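Long-range contacts in dipeptidase AC. Metallo peptidase. MEROPS family M19 (PDB 3LY0), which probably hydrolyses dipeptides as a two-zinc metallopeptidase and here holds a phosphinate mimic of L-Ala-D-Ala at its metals: residues A[9-19]-A[302-310]; A[46-57]-A[130-139]. All blocks are in the same frame, centred on the assembly; numbering follows the deposited sequence.

Interaction 1 (A[9-19]-A[302-310]). With ZN (zinc ion), chain D; LY0 ((2R)-3-[(R)-[(1R)-1-aminoethyl](hydroxy)phosphoryl]-2-methylpropanoic acid), chain C.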
# COMPACT_ATOMS: atom_id res chain seq x y z
N VAL A 9 -4.43 7.06 -12.91
CA VAL A 9 -4.56 6.16 -11.77
C VAL A 9 -3.94 6.79 -10.54
O VAL A 9 -2.78 7.20 -10.56
CB VAL A 9 -3.88 4.81 -12.05
CG1 VAL A 9 -3.81 3.95 -10.78
CG2 VAL A 9 -4.64 4.08 -13.14
N PHE A 10 -4.73 6.89 -9.47
CA PHE A 10 -4.17 7.21 -8.17
C PHE A 10 -4.05 5.90 -7.41
O PHE A 10 -5.00 5.12 -7.31
CB PHE A 10 -5.05 8.19 -7.39
CG PHE A 10 -4.42 8.63 -6.10
CD1 PHE A 10 -3.54 9.69 -6.09
CD2 PHE A 10 -4.65 7.94 -4.93
CE1 PHE A 10 -2.93 10.09 -4.93
CE2 PHE A 10 -4.04 8.33 -3.74
CZ PHE A 10 -3.18 9.40 -3.74
N ASP A 11 -2.86 5.67 -6.87
CA ASP A 11 -2.51 4.35 -6.35
C ASP A 11 -2.34 4.27 -4.84
O ASP A 11 -1.84 5.20 -4.19
CB ASP A 11 -1.23 3.86 -6.99
CG ASP A 11 -0.89 2.46 -6.58
OD1 ASP A 11 -1.64 1.54 -6.99
OD2 ASP A 11 0.10 2.28 -5.84
N GLY A 12 -2.71 3.12 -4.28
CA GLY A 12 -2.75 2.93 -2.84
C GLY A 12 -1.43 2.65 -2.12
O GLY A 12 -1.37 2.82 -0.91
N HIS A 13 -0.40 2.21 -2.84
CA HIS A 13 0.84 1.81 -2.16
C HIS A 13 2.00 1.55 -3.10
O HIS A 13 1.91 0.66 -3.95
CB HIS A 13 0.61 0.54 -1.34
CG HIS A 13 1.76 0.19 -0.45
ND1 HIS A 13 1.87 0.68 0.83
CD2 HIS A 13 2.87 -0.57 -0.66
CE1 HIS A 13 2.98 0.22 1.38
NE2 HIS A 13 3.61 -0.53 0.50
N ASN A 14 3.10 2.28 -2.93
CA ASN A 14 4.33 1.91 -3.63
C ASN A 14 5.54 2.06 -2.73
O ASN A 14 5.50 2.81 -1.75
CB ASN A 14 4.51 2.70 -4.94
CG ASN A 14 5.07 4.09 -4.71
OD1 ASN A 14 6.24 4.26 -4.35
ND2 ASN A 14 4.24 5.10 -4.94
N ASP A 15 6.59 1.32 -3.06
CA ASP A 15 7.83 1.35 -2.30
C ASP A 15 9.00 1.95 -3.08
O ASP A 15 10.15 1.57 -2.89
CB ASP A 15 8.18 -0.06 -1.82
CG ASP A 15 7.17 -0.58 -0.81
OD1 ASP A 15 7.10 -0.01 0.30
OD2 ASP A 15 6.44 -1.53 -1.12
N PHE A 16 8.70 2.91 -3.95
CA PHE A 16 9.76 3.59 -4.67
C PHE A 16 10.83 4.16 -3.74
O PHE A 16 12.01 4.16 -4.07
CB PHE A 16 9.19 4.71 -5.54
CG PHE A 16 10.24 5.45 -6.32
CD1 PHE A 16 10.59 6.73 -5.96
CD2 PHE A 16 10.88 4.84 -7.39
CE1 PHE A 16 11.56 7.42 -6.67
CE2 PHE A 16 11.85 5.51 -8.10
CZ PHE A 16 12.19 6.81 -7.75
N LEU A 17 10.43 4.65 -2.56
CA LEU A 17 11.40 5.25 -1.65
C LEU A 17 12.48 4.24 -1.22
O LEU A 17 13.60 4.63 -0.90
CB LEU A 17 10.71 5.84 -0.42
CG LEU A 17 9.88 7.11 -0.67
CD1 LEU A 17 9.08 7.45 0.57
CD2 LEU A 17 10.79 8.28 -1.07
N LEU A 18 12.14 2.96 -1.22
CA LEU A 18 13.13 1.96 -0.85
C LEU A 18 14.29 1.97 -1.85
O LEU A 18 15.44 1.71 -1.49
CB LEU A 18 12.49 0.57 -0.77
CG LEU A 18 13.35 -0.57 -0.22
CD1 LEU A 18 13.68 -0.37 1.24
CD2 LEU A 18 12.61 -1.89 -0.43
N ARG A 19 13.99 2.29 -3.10
CA ARG A 19 15.04 2.33 -4.10
C ARG A 19 15.98 3.50 -3.89
O ARG A 19 17.19 3.40 -4.15
CB ARG A 19 14.45 2.30 -5.50
CG ARG A 19 13.90 0.91 -5.82
CD ARG A 19 13.20 0.82 -7.15
NE ARG A 19 14.03 1.36 -8.22
CZ ARG A 19 13.55 1.96 -9.30
NH1 ARG A 19 12.23 2.08 -9.45
NH2 ARG A 19 14.38 2.43 -10.21
N GLY A 302 -10.08 0.16 -5.21
CA GLY A 302 -9.19 0.86 -6.12
C GLY A 302 -7.93 0.07 -6.32
O GLY A 302 -7.91 -1.14 -6.08
N MET A 303 -6.88 0.74 -6.79
CA MET A 303 -5.59 0.08 -6.98
C MET A 303 -4.69 0.30 -5.78
O MET A 303 -4.69 1.38 -5.17
CB MET A 303 -4.88 0.63 -8.22
CG MET A 303 -5.72 0.64 -9.50
SD MET A 303 -6.10 -1.00 -10.21
CE MET A 303 -7.80 -1.23 -9.69
N GLY A 304 -3.92 -0.73 -5.45
CA GLY A 304 -2.90 -0.67 -4.41
C GLY A 304 -1.68 -1.46 -4.87
O GLY A 304 -1.33 -2.48 -4.27
N SER A 305 -1.05 -0.95 -5.92
CA SER A 305 -0.12 -1.68 -6.77
C SER A 305 0.93 -2.51 -6.05
O SER A 305 1.19 -3.66 -6.42
CB SER A 305 0.60 -0.70 -7.71
OG SER A 305 1.43 0.19 -6.98
N ASP A 306 1.55 -1.92 -5.03
CA ASP A 306 2.78 -2.46 -4.45
C ASP A 306 3.91 -2.36 -5.47
O ASP A 306 4.87 -3.14 -5.42
CB ASP A 306 2.58 -3.91 -4.00
CG ASP A 306 3.21 -4.19 -2.63
OD1 ASP A 306 3.92 -3.32 -2.07
OD2 ASP A 306 2.97 -5.30 -2.10
N PHE A 307 3.83 -1.39 -6.38
CA PHE A 307 4.96 -1.11 -7.27
C PHE A 307 6.25 -0.95 -6.47
O PHE A 307 6.28 -0.25 -5.44
CB PHE A 307 4.74 0.16 -8.10
CG PHE A 307 3.82 0.00 -9.29
CD1 PHE A 307 3.92 -1.09 -10.13
CD2 PHE A 307 2.89 1.00 -9.59
CE1 PHE A 307 3.08 -1.20 -11.25
CE2 PHE A 307 2.06 0.89 -10.69
CZ PHE A 307 2.15 -0.21 -11.51
N ASP A 308 7.31 -1.59 -6.95
CA ASP A 308 8.64 -1.60 -6.34
C ASP A 308 8.73 -2.30 -4.99
O ASP A 308 9.78 -2.28 -4.34
CB ASP A 308 9.25 -0.19 -6.32
CG ASP A 308 9.80 0.23 -7.67
OD1 ASP A 308 10.39 -0.64 -8.35
OD2 ASP A 308 9.64 1.40 -8.06
N GLY A 309 7.64 -2.95 -4.58
CA GLY A 309 7.64 -3.74 -3.36
C GLY A 309 7.47 -5.24 -3.56
O GLY A 309 7.72 -6.01 -2.64
N ALA A 310 7.05 -5.66 -4.75
CA ALA A 310 6.73 -7.06 -5.01
C ALA A 310 6.86 -7.39 -6.49
O ALA A 310 6.86 -6.51 -7.33
CB ALA A 310 5.31 -7.36 -4.54
ZN ZN D . 5.55 -1.54 0.92
P LY0 C . 5.63 -4.74 0.86
C1 LY0 C . 8.34 -5.11 1.46
N1 LY0 C . 7.38 -2.83 1.58
C2 LY0 C . 7.35 -4.11 0.90
C4 LY0 C . 5.49 -6.14 -0.32
C5 LY0 C . 4.78 -7.35 0.21
C6 LY0 C . 3.49 -7.03 0.91
C7 LY0 C . 4.69 -8.49 -0.78
O31 LY0 C . 4.78 -3.56 0.46
O32 LY0 C . 5.22 -5.17 2.31
O61 LY0 C . 2.90 -7.98 1.68
O62 LY0 C . 2.98 -5.90 0.84
O HOH W 1 -7.27 3.51 -7.52
O HOH W 2 11.83 -0.72 -3.53
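Asp11 and Ser305 interlock where the first and last strands of the TIM barrel end, in the buried part of the contact. The backbone N of Ser305 uses the syn lone pair of Asp11 OD1 (2.8 Å, N-H...O 164°), while Ser305 OG lies 2.7 Å from Asp11 OD2. Each side chain also closes a turn of its own segment: Asp11 OD2 accepts from His13 N in an Asx turn, Ser305 OG from Phe307 N in an ST turn. Beside them the backbones come closest, Gly12 CA and Gly304 CA standing 3.9 Å apart. Further along, Asp15 N bonds Phe307 O almost straight (2.9 Å).

The Arg19-Asp308 end is partly exposed and in part water-mediated. Arg19 NH1 forms a salt bridge with Asp308 OD2 (3.0 Å), which lies in the guanidinium plane although the nitrogen sits 38° out of the carboxylate plane. Arg19 NH1 also donates to Leu40 O, and Asp308 OD1 accepts from His39 N. A water joins Asp15 O to Asp308 O.

Between these ends, His13 NE2 and both Asp15 carboxylate oxygens bind zinc. Asp306 OD1 lies 2.7 Å from phosphinate O31 and 3.2 Å from Asp15 OD2, the latter two being acceptors without a hydrogen bond; the zinc charge probably offsets the carboxylates gathered round it.

Interaction 2 (A[46-57]-A[130-139]); sequences KEGGFAGGFFAI and GIVSGIMHME. With ZN (zinc ion), chain D; ZN (zinc ion), chain E; LY0 ((2R)-3-[(R)-[(1R)-1-aminoethyl](hydroxy)phosphoryl]-2-methylpropanoic acid), chain C.
Ile57 N is hydrogen-bonded to His137 O near the C-terminal ends of two neighbouring parallel strands of the TIM barrel, 50-57 and 132-139. The short strand axes approach to 4.3 Å at 40°, a marked twist, and the register runs unbroken from Gly52 opposite Ser133, through Ala56 opposite His137, to Ile57 opposite Met138. Amides and carbonyls alternate across the seam, from Ser133 N on Ala51 O to Glu139 N on Ile57 O.

Ile57 has the largest buried area of the contact. Its N donates to His137 O at 2.7 Å, and its CB lies 3.4 Å from the same His137 O. With CG1 beside the backbone N (chi1 -65°) and the chain extended beyond it, CD1 reaches Met136 CG at 3.8 Å. This is the outer side of the barrel, where Ile57, Phe55 and Met136 also meet helix 89-109.

His137 points to the other side of the sheet together with Ala56, Phe54 and Ile135. Ala56 CB meets the edge of the imidazole at CD2 (3.7 Å), and ND1 is satisfied by Ser161 OG on strand 159-163, which should restrain the rotation of the ring.

Ile135 lies alongside Phe54, both pointing the same way. Its CD1 stands above the middle of the phenyl face, 3.9 Å from the centroid and only 13° off the ring normal, a CH-pi contact.

At the opposite end of the strands, Lys46 NZ bonds Gly130 O. At the catalytic end strand 132-139 delivers Glu139, whose extended side chain bridges the two zinc ions: OE1 binds one at 2.1 Å and OE2 the other at 2.1 Å.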
# COMPACT_ATOMS: atom_id res chain seq x y z
N LYS A 46 4.64 9.23 -16.04
CA LYS A 46 3.90 10.02 -17.02
C LYS A 46 3.43 9.16 -18.19
O LYS A 46 2.32 9.33 -18.67
CB LYS A 46 4.73 11.21 -17.52
CG LYS A 46 5.28 12.10 -16.41
CD LYS A 46 4.19 12.55 -15.44
CE LYS A 46 3.18 13.48 -16.10
NZ LYS A 46 2.23 14.03 -15.09
N GLU A 47 4.27 8.23 -18.63
CA GLU A 47 3.89 7.36 -19.75
C GLU A 47 2.74 6.43 -19.40
O GLU A 47 1.90 6.12 -20.24
CB GLU A 47 5.08 6.55 -20.27
CG GLU A 47 6.24 7.40 -20.80
CD GLU A 47 5.78 8.46 -21.80
OE1 GLU A 47 4.95 8.15 -22.68
OE2 GLU A 47 6.26 9.60 -21.71
N GLY A 48 2.70 5.97 -18.15
CA GLY A 48 1.70 4.99 -17.74
C GLY A 48 0.41 5.57 -17.21
O GLY A 48 -0.52 4.82 -16.93
N GLY A 49 0.35 6.89 -17.07
CA GLY A 49 -0.85 7.54 -16.56
C GLY A 49 -0.99 7.44 -15.05
O GLY A 49 -2.11 7.38 -14.53
N PHE A 50 0.14 7.40 -14.35
CA PHE A 50 0.16 7.36 -12.89
C PHE A 50 -0.05 8.78 -12.40
O PHE A 50 0.83 9.63 -12.55
CB PHE A 50 1.51 6.79 -12.43
CG PHE A 50 1.67 6.65 -10.93
CD1 PHE A 50 1.35 5.47 -10.28
CD2 PHE A 50 2.21 7.70 -10.19
CE1 PHE A 50 1.54 5.33 -8.89
CE2 PHE A 50 2.40 7.57 -8.81
CZ PHE A 50 2.06 6.38 -8.16
N ALA A 51 -1.23 9.05 -11.84
CA ALA A 51 -1.58 10.39 -11.34
C ALA A 51 -0.93 10.73 -10.00
O ALA A 51 -0.74 11.90 -9.66
CB ALA A 51 -3.09 10.54 -11.22
N GLY A 52 -0.60 9.70 -9.24
CA GLY A 52 -0.07 9.88 -7.91
C GLY A 52 -0.37 8.67 -7.06
O GLY A 52 -0.98 7.70 -7.52
N GLY A 53 0.05 8.73 -5.80
CA GLY A 53 -0.22 7.63 -4.90
C GLY A 53 0.36 7.81 -3.52
O GLY A 53 0.98 8.84 -3.20
N PHE A 54 0.15 6.79 -2.69
CA PHE A 54 0.78 6.72 -1.38
C PHE A 54 2.21 6.20 -1.57
O PHE A 54 2.41 5.12 -2.15
CB PHE A 54 0.06 5.71 -0.48
CG PHE A 54 -1.34 6.11 -0.07
CD1 PHE A 54 -1.60 6.53 1.24
CD2 PHE A 54 -2.41 5.99 -0.95
CE1 PHE A 54 -2.90 6.86 1.64
CE2 PHE A 54 -3.70 6.30 -0.55
CZ PHE A 54 -3.95 6.74 0.74
N PHE A 55 3.17 6.96 -1.05
CA PHE A 55 4.59 6.59 -1.06
C PHE A 55 4.98 6.10 0.33
O PHE A 55 5.04 6.88 1.27
CB PHE A 55 5.44 7.79 -1.51
CG PHE A 55 5.33 8.07 -2.98
CD1 PHE A 55 6.33 7.66 -3.85
CD2 PHE A 55 4.21 8.71 -3.49
CE1 PHE A 55 6.21 7.89 -5.23
CE2 PHE A 55 4.08 8.93 -4.86
CZ PHE A 55 5.08 8.53 -5.72
N ALA A 56 5.24 4.80 0.43
CA ALA A 56 5.49 4.18 1.71
C ALA A 56 6.91 4.39 2.21
O ALA A 56 7.88 4.22 1.48
CB ALA A 56 5.19 2.68 1.64
N ILE A 57 6.98 4.76 3.49
CA ILE A 57 8.21 4.71 4.27
C ILE A 57 8.15 3.39 5.02
O ILE A 57 7.29 3.20 5.89
CB ILE A 57 8.26 5.88 5.26
CG1 ILE A 57 8.35 7.21 4.51
CG2 ILE A 57 9.40 5.70 6.27
CD1 ILE A 57 8.04 8.41 5.37
N GLY A 130 -2.50 17.73 -13.79
CA GLY A 130 -1.54 16.76 -14.30
C GLY A 130 -0.20 16.76 -13.57
O GLY A 130 0.83 16.40 -14.15
N ILE A 131 -0.21 17.16 -12.30
CA ILE A 131 0.98 17.10 -11.46
C ILE A 131 0.91 15.81 -10.64
O ILE A 131 -0.13 15.51 -10.07
CB ILE A 131 1.04 18.30 -10.49
CG1 ILE A 131 1.03 19.62 -11.27
CG2 ILE A 131 2.24 18.18 -9.56
CD1 ILE A 131 0.86 20.84 -10.39
N VAL A 132 1.98 15.03 -10.62
CA VAL A 132 1.95 13.77 -9.88
C VAL A 132 1.86 14.06 -8.38
O VAL A 132 2.64 14.87 -7.84
CB VAL A 132 3.18 12.90 -10.18
CG1 VAL A 132 3.15 11.63 -9.34
CG2 VAL A 132 3.22 12.53 -11.66
N SER A 133 0.90 13.43 -7.71
CA SER A 133 0.70 13.64 -6.28
C SER A 133 1.34 12.52 -5.45
O SER A 133 1.44 11.37 -5.89
CB SER A 133 -0.79 13.76 -5.96
OG SER A 133 -1.49 12.61 -6.41
N GLY A 134 1.76 12.88 -4.25
CA GLY A 134 2.30 11.90 -3.32
C GLY A 134 1.73 12.09 -1.94
O GLY A 134 1.69 13.21 -1.44
N ILE A 135 1.31 11.00 -1.31
CA ILE A 135 0.94 11.02 0.10
C ILE A 135 2.05 10.33 0.90
O ILE A 135 2.42 9.20 0.59
CB ILE A 135 -0.39 10.29 0.35
CG1 ILE A 135 -1.53 10.96 -0.43
CG2 ILE A 135 -0.71 10.22 1.85
CD1 ILE A 135 -2.85 10.22 -0.34
N MET A 136 2.57 11.02 1.91
CA MET A 136 3.55 10.41 2.82
C MET A 136 2.87 9.37 3.72
O MET A 136 1.97 9.70 4.50
CB MET A 136 4.25 11.49 3.65
CG MET A 136 5.37 10.95 4.56
SD MET A 136 6.16 12.21 5.65
CE MET A 136 6.74 13.41 4.43
N HIS A 137 3.33 8.13 3.60
CA HIS A 137 2.73 6.98 4.26
C HIS A 137 3.80 6.24 5.04
O HIS A 137 4.93 6.12 4.57
CB HIS A 137 2.15 6.03 3.20
CG HIS A 137 1.68 4.72 3.76
ND1 HIS A 137 0.45 4.57 4.37
CD2 HIS A 137 2.27 3.51 3.80
CE1 HIS A 137 0.31 3.32 4.75
NE2 HIS A 137 1.40 2.65 4.42
N MET A 138 3.46 5.74 6.22
CA MET A 138 4.39 4.94 7.01
C MET A 138 3.86 3.51 7.08
O MET A 138 2.76 3.29 7.56
CB MET A 138 4.52 5.56 8.41
CG MET A 138 5.48 4.88 9.37
SD MET A 138 5.85 5.91 10.83
CE MET A 138 6.53 7.32 10.01
N GLU A 139 4.63 2.55 6.58
CA GLU A 139 4.23 1.15 6.56
C GLU A 139 4.94 0.46 7.70
O GLU A 139 6.09 0.05 7.56
CB GLU A 139 4.63 0.51 5.23
CG GLU A 139 4.33 -0.99 5.16
CD GLU A 139 4.49 -1.56 3.76
OE1 GLU A 139 5.30 -1.02 2.97
OE2 GLU A 139 3.81 -2.54 3.43
ZN ZN D . 5.55 -1.54 0.92
ZN ZN E . 3.27 -4.13 2.17
P LY0 C . 5.63 -4.74 0.86
C1 LY0 C . 8.34 -5.11 1.46
N1 LY0 C . 7.38 -2.83 1.58
C2 LY0 C . 7.35 -4.11 0.90
C4 LY0 C . 5.49 -6.14 -0.32
C5 LY0 C . 4.78 -7.35 0.21
C6 LY0 C . 3.49 -7.03 0.91
C7 LY0 C . 4.69 -8.49 -0.78
O31 LY0 C . 4.78 -3.56 0.46
O32 LY0 C . 5.22 -5.17 2.31
O61 LY0 C . 2.90 -7.98 1.68
O62 LY0 C . 2.98 -5.90 0.84
O HOH W 3 -2.31 13.89 -10.80

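Both contacts are buried and belong to one barrel, with centres about 8 Å apart; interaction 2 is nested inside the chain loop closed by interaction 1. They share an edge, since strand 9-11 pairs with strand 50-57, where Val9 O lies 2.7 Å from Ala51 N in a probable hydrogen bond. Their chemistry differs with position. Interaction 2 is a regular parallel strand pair, held by backbone bonds and mainly apolar packing, with polar groups such as His137 and Glu139, and surface-exposed chiefly at Lys46 and Gly130; interaction 1 joins strand ends and loops through carboxylates, a hydroxyl and a peripheral salt bridge. The two converge on one zinc ion: His13 and Asp15 come from 9-19, Glu139 from 130-139.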